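Local coordinates for protein phage integrase/site-specific recombinase (Haloarcula marismortui, PDB 3NRW) that probably binds DNA in site-specific recombination, the crystallised piece being the N-terminal core-binding domain of a longer phage-type integrase, at residues S28-S31 / F32-L36; Q81-K84 / N85-E88. One frame throughout, in Å; residues are numbered along the deposited sequence.

In the fold
Both contacts are two-turn stretches inside long helices of an all-helical core-binding domain: contact 1 on helix 26-45, contact 2 on helix 73-92. Their centres lie about 12 Å apart, and the two helices touch directly between them. Arg-35 of contact 1 reaches Thr-82 of contact 2, NH1 to OG1 2.9 Å, probably a hydrogen bond. Leu-36 CD2 packs 3.4 Å from Trp-86 CE3, and Phe-32 CD2 stands 3.7 Å from Thr-82 OG1. Contact 1 lies toward the surface, its centre about 10 Å from that of the chain; the centre of contact 2 is deeper, about 6 Å from it, with Trp-86 joining helices 9-20 and 26-45 to its own.

Contact 1 of 2, residues S28-S31 / F32-L36; sequences SIKS and FRYRL
Phe-32 and Tyr-34 each fold back over a carbonyl one turn earlier in this regular stretch of alpha-helix, part of helix 26-45 in the core-binding domain. Four i to i+4 backbone hydrogen bonds run through it, from the amides of Phe-32, Arg-33, Tyr-34 and Arg-35 to the carbonyls of Ser-28, Ile-29, Lys-30 and Ser-31; Tyr-34 N to Lys-30 O is 2.8 Å.

The aromatic contacts follow from the side-chain torsions. With CG opposite the carbonyl carbon (chi1 -63°), the Phe-32 ring places one face against Ser-28 O, which sits 3.1 Å above the plane and is displaced toward the rim; CZ also reaches Ser-28 CB at 4.1 Å. Tyr-34 does likewise with Lys-30 O, 3.0 Å above its ring. Apolar contact is looser: Ile-29 CD1 is 4.3 Å from Phe-32 CD1. Phe-32 also meets Leu-17 and Arg-20 of helix 9-20 and Thr-82 of helix 73-92, so this side of the helix enters the interhelical packing.

Among the polar side chains, Ser-31 OG is hydrogen-bonded back to Ala-27 O, while its CB lies over the centre of the Arg-35 guanidinium, 4.2 Å above the plane. Arg-35 runs extended from CG to NE past Ser-31 O, and its NH1, whose partner is Thr-82, lies in the plane of the Phe-32 ring at the edge. On the exposed flank, Lys-30 and Tyr-34 lie side by side and point the same way, the lysine's extended aliphatic chain passing the phenol with CD 3.5 Å from Tyr-34 OH.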
loop_
_atom_site.group_PDB
_atom_site.type_symbol
_atom_site.label_atom_id
_atom_site.label_comp_id
_atom_site.label_asym_id
_atom_site.label_seq_id
_atom_site.Cartn_x
_atom_site.Cartn_y
_atom_site.Cartn_z
ATOM N N SER A 28 12.006 -9.774 4.390
ATOM C CA SER A 28 10.996 -8.772 4.707
ATOM C C SER A 28 10.629 -7.994 3.445
ATOM O O SER A 28 9.456 -7.710 3.200
ATOM C CB SER A 28 11.507 -7.815 5.785
ATOM O OG SER A 28 11.653 -8.492 7.024
ATOM N N ILE A 29 11.638 -7.658 2.647
ATOM C CA ILE A 29 11.415 -6.928 1.404
ATOM C C ILE A 29 10.522 -7.759 0.491
ATOM O O ILE A 29 9.590 -7.234 -0.118
ATOM C CB ILE A 29 12.743 -6.636 0.663
ATOM C CG1 ILE A 29 13.647 -5.747 1.524
ATOM C CG2 ILE A 29 12.454 -5.987 -0.685
ATOM C CD1 ILE A 29 13.041 -4.418 1.931
ATOM N N LYS A 30 10.807 -9.053 0.387
ATOM C CA LYS A 30 9.987 -9.916 -0.452
ATOM C C LYS A 30 8.557 -9.933 0.070
ATOM O O LYS A 30 7.609 -9.856 -0.712
ATOM C CB LYS A 30 10.555 -11.340 -0.495
ATOM C CG LYS A 30 11.772 -11.477 -1.406
ATOM C CD LYS A 30 12.291 -12.903 -1.452
ATOM C CE LYS A 30 13.451 -13.030 -2.425
ATOM N NZ LYS A 30 14.033 -14.402 -2.429
ATOM N N SER A 31 8.396 -10.026 1.386
ATOM C CA SER A 31 7.058 -10.044 1.974
ATOM C C SER A 31 6.315 -8.751 1.641
ATOM O O SER A 31 5.137 -8.779 1.267
ATOM C CB SER A 31 7.140 -10.232 3.491
ATOM O OG SER A 31 7.593 -11.551 3.797
ATOM N N PHE A 32 7.005 -7.623 1.777
ATOM C CA PHE A 32 6.416 -6.322 1.460
ATOM C C PHE A 32 6.018 -6.335 -0.014
ATOM O O PHE A 32 4.933 -5.878 -0.381
ATOM C CB PHE A 32 7.432 -5.196 1.695
ATOM C CG PHE A 32 7.874 -5.054 3.128
ATOM C CD1 PHE A 32 9.029 -4.344 3.438
ATOM C CD2 PHE A 32 7.141 -5.617 4.165
ATOM C CE1 PHE A 32 9.446 -4.190 4.761
ATOM C CE2 PHE A 32 7.547 -5.470 5.496
ATOM C CZ PHE A 32 8.702 -4.759 5.791
ATOM N N ARG A 33 6.904 -6.858 -0.855
ATOM C CA ARG A 33 6.638 -6.926 -2.284
ATOM C C ARG A 33 5.393 -7.759 -2.567
ATOM O O ARG A 33 4.502 -7.321 -3.296
ATOM C CB ARG A 33 7.830 -7.523 -3.038
ATOM C CG ARG A 33 7.579 -7.698 -4.534
ATOM C CD ARG A 33 8.783 -8.284 -5.261
ATOM N NE ARG A 33 9.841 -7.302 -5.465
ATOM C CZ ARG A 33 9.754 -6.273 -6.304
ATOM N NH1 ARG A 33 10.766 -5.428 -6.424
ATOM N NH2 ARG A 33 8.659 -6.094 -7.032
ATOM N N TYR A 34 5.323 -8.954 -1.993
ATOM C CA TYR A 34 4.170 -9.825 -2.229
ATOM C C TYR A 34 2.870 -9.175 -1.759
ATOM O O TYR A 34 1.853 -9.233 -2.454
ATOM C CB TYR A 34 4.364 -11.168 -1.520
ATOM C CG TYR A 34 5.640 -11.873 -1.908
ATOM C CD1 TYR A 34 6.310 -12.688 -0.997
ATOM C CD2 TYR A 34 6.200 -11.696 -3.175
ATOM C CE1 TYR A 34 7.508 -13.305 -1.336
ATOM C CE2 TYR A 34 7.397 -12.308 -3.522
ATOM C CZ TYR A 34 8.048 -13.108 -2.598
ATOM O OH TYR A 34 9.249 -13.694 -2.931
ATOM N N ARG A 35 2.901 -8.550 -0.587
ATOM C CA ARG A 35 1.705 -7.910 -0.062
ATOM C C ARG A 35 1.228 -6.752 -0.931
ATOM O O ARG A 35 0.040 -6.655 -1.245
ATOM C CB ARG A 35 1.953 -7.409 1.359
ATOM C CG ARG A 35 2.211 -8.525 2.354
ATOM C CD ARG A 35 2.754 -7.977 3.660
ATOM N NE ARG A 35 3.045 -9.048 4.606
ATOM C CZ ARG A 35 3.774 -8.895 5.707
ATOM N NH1 ARG A 35 4.294 -7.710 6.010
ATOM N NH2 ARG A 35 3.979 -9.930 6.510
ATOM N N LEU A 36 2.153 -5.886 -1.328
ATOM C CA LEU A 36 1.797 -4.725 -2.129
ATOM C C LEU A 36 1.489 -5.061 -3.574
ATOM O O LEU A 36 0.871 -4.263 -4.275
ATOM C CB LEU A 36 2.904 -3.676 -2.054
ATOM C CG LEU A 36 3.110 -3.098 -0.651
ATOM C CD1 LEU A 36 4.179 -2.021 -0.685
ATOM C CD2 LEU A 36 1.788 -2.521 -0.137
#

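Contact 2 of 2, residues Q81-K84 / N85-E88; sequences QTLK and NWLE
Gln-81 crosses the Asn-85 side chain one helical turn on, its amide plane turned 35° from that of the asparagine. A bend at chi2 (60°) swings the glutamine amide toward its neighbour, and NE2 donates to Asn-85 OD1 at 2.8 Å, a weak bond because its N-H...O angle is only 128°. The other end of the asparagine amide, ND2, donates to a water at 3.2 Å; the same water is hydrogen-bonded to Thr-82 OG1, whose other partner is Arg-35.

Turned inward, Leu-83 brings CD1 to the edge of the Trp-86 indole near the ring plane, 3.6 Å from CE3. The same methyl lies 4.4 Å from Leu-87 CG. This is a two-turn stretch of helix 73-92, with i to i+4 amide-to-carbonyl bonds throughout, and its buried face packs into the helical core-binding domain. There Trp-86 NE1 donates a hydrogen bond to Ala-12 O and its ring meets Tyr-16 and Phe-39, while Leu-87 touches Leu-59.

Beside Val-104, which Leu-87 also touches, Lys-84 kinks at chi2, chi3 and chi4, its NZ stopping 4.6 Å from Glu-88 OE2, too far for a salt bridge. A second water spans the gap, donating to Glu-88 OE2 at 3.1 Å and accepting weakly from Lys-84 NZ. Nearer the backbone, Glu-88 CG lies 3.0 Å from Lys-84 O.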
loop_
_atom_site.group_PDB
_atom_site.type_symbol
_atom_site.label_atom_id
_atom_site.label_comp_id
_atom_site.label_asym_id
_atom_site.label_seq_id
_atom_site.Cartn_x
_atom_site.Cartn_y
_atom_site.Cartn_z
ATOM N N GLN A 81 -1.272 -3.756 7.310
ATOM C CA GLN A 81 -0.261 -3.050 8.094
ATOM C C GLN A 81 0.856 -2.553 7.179
ATOM O O GLN A 81 1.372 -1.445 7.348
ATOM C CB GLN A 81 0.323 -3.967 9.168
ATOM C CG GLN A 81 1.408 -3.313 10.004
ATOM C CD GLN A 81 0.910 -2.085 10.740
ATOM O OE1 GLN A 81 0.031 -2.174 11.598
ATOM N NE2 GLN A 81 1.463 -0.924 10.398
ATOM N N THR A 82 1.242 -3.382 6.214
ATOM C CA THR A 82 2.278 -2.977 5.283
ATOM C C THR A 82 1.708 -1.864 4.414
ATOM O O THR A 82 2.409 -0.913 4.093
ATOM C CB THR A 82 2.766 -4.154 4.408
ATOM O OG1 THR A 82 3.642 -4.991 5.178
ATOM C CG2 THR A 82 3.518 -3.640 3.187
ATOM N N LEU A 83 0.432 -1.973 4.051
ATOM C CA LEU A 83 -0.207 -0.935 3.245
ATOM C C LEU A 83 -0.143 0.366 4.039
ATOM O O LEU A 83 0.184 1.429 3.506
ATOM C CB LEU A 83 -1.673 -1.297 2.950
ATOM C CG LEU A 83 -2.509 -0.232 2.227
ATOM C CD1 LEU A 83 -1.840 0.138 0.915
ATOM C CD2 LEU A 83 -3.928 -0.740 1.976
ATOM N N LYS A 84 -0.451 0.271 5.327
ATOM C CA LYS A 84 -0.430 1.430 6.213
ATOM C C LYS A 84 0.964 2.062 6.287
ATOM O O LYS A 84 1.109 3.278 6.155
ATOM C CB LYS A 84 -0.879 1.022 7.620
ATOM C CG LYS A 84 -0.723 2.122 8.661
ATOM C CD LYS A 84 -1.792 3.182 8.509
ATOM C CE LYS A 84 -2.927 2.963 9.498
ATOM N NZ LYS A 84 -2.502 3.272 10.894
ATOM N N ASN A 85 1.985 1.240 6.506
ATOM C CA ASN A 85 3.349 1.751 6.599
ATOM C C ASN A 85 3.789 2.375 5.285
ATOM O O ASN A 85 4.547 3.351 5.259
ATOM C CB ASN A 85 4.316 0.636 6.985
ATOM C CG ASN A 85 3.983 0.029 8.324
ATOM O OD1 ASN A 85 3.367 0.677 9.168
ATOM N ND2 ASN A 85 4.396 -1.211 8.535
ATOM N N TRP A 86 3.314 1.801 4.188
ATOM C CA TRP A 86 3.652 2.311 2.871
ATOM C C TRP A 86 3.097 3.721 2.712
ATOM O O TRP A 86 3.822 4.632 2.311
ATOM C CB TRP A 86 3.081 1.377 1.810
ATOM C CG TRP A 86 3.329 1.764 0.398
ATOM C CD1 TRP A 86 4.424 2.397 -0.115
ATOM C CD2 TRP A 86 2.498 1.430 -0.717
ATOM N NE1 TRP A 86 4.330 2.469 -1.496
ATOM C CE2 TRP A 86 3.159 1.878 -1.884
ATOM C CE3 TRP A 86 1.262 0.784 -0.840
ATOM C CZ2 TRP A 86 2.616 1.698 -3.161
ATOM C CZ3 TRP A 86 0.723 0.607 -2.116
ATOM C CH2 TRP A 86 1.403 1.061 -3.256
ATOM N N LEU A 87 1.822 3.909 3.042
ATOM C CA LEU A 87 1.212 5.224 2.924
ATOM C C LEU A 87 1.863 6.247 3.855
ATOM O O LEU A 87 1.925 7.431 3.523
ATOM C CB LEU A 87 -0.294 5.144 3.183
ATOM C CG LEU A 87 -1.066 4.292 2.167
ATOM C CD1 LEU A 87 -2.552 4.382 2.456
ATOM C CD2 LEU A 87 -0.774 4.771 0.742
ATOM N N GLU A 88 2.349 5.803 5.013
ATOM C CA GLU A 88 3.014 6.722 5.940
ATOM C C GLU A 88 4.276 7.251 5.269
ATOM O O GLU A 88 4.594 8.434 5.372
ATOM C CB GLU A 88 3.378 6.012 7.251
ATOM C CG GLU A 88 2.169 5.461 7.988
ATOM C CD GLU A 88 2.494 4.955 9.383
ATOM O OE1 GLU A 88 3.581 4.369 9.571
ATOM O OE2 GLU A 88 1.649 5.124 10.286
HETATM O O HOH W 1 5.661 -2.832 6.059
HETATM O O HOH W 2 -1.214 6.313 10.311
#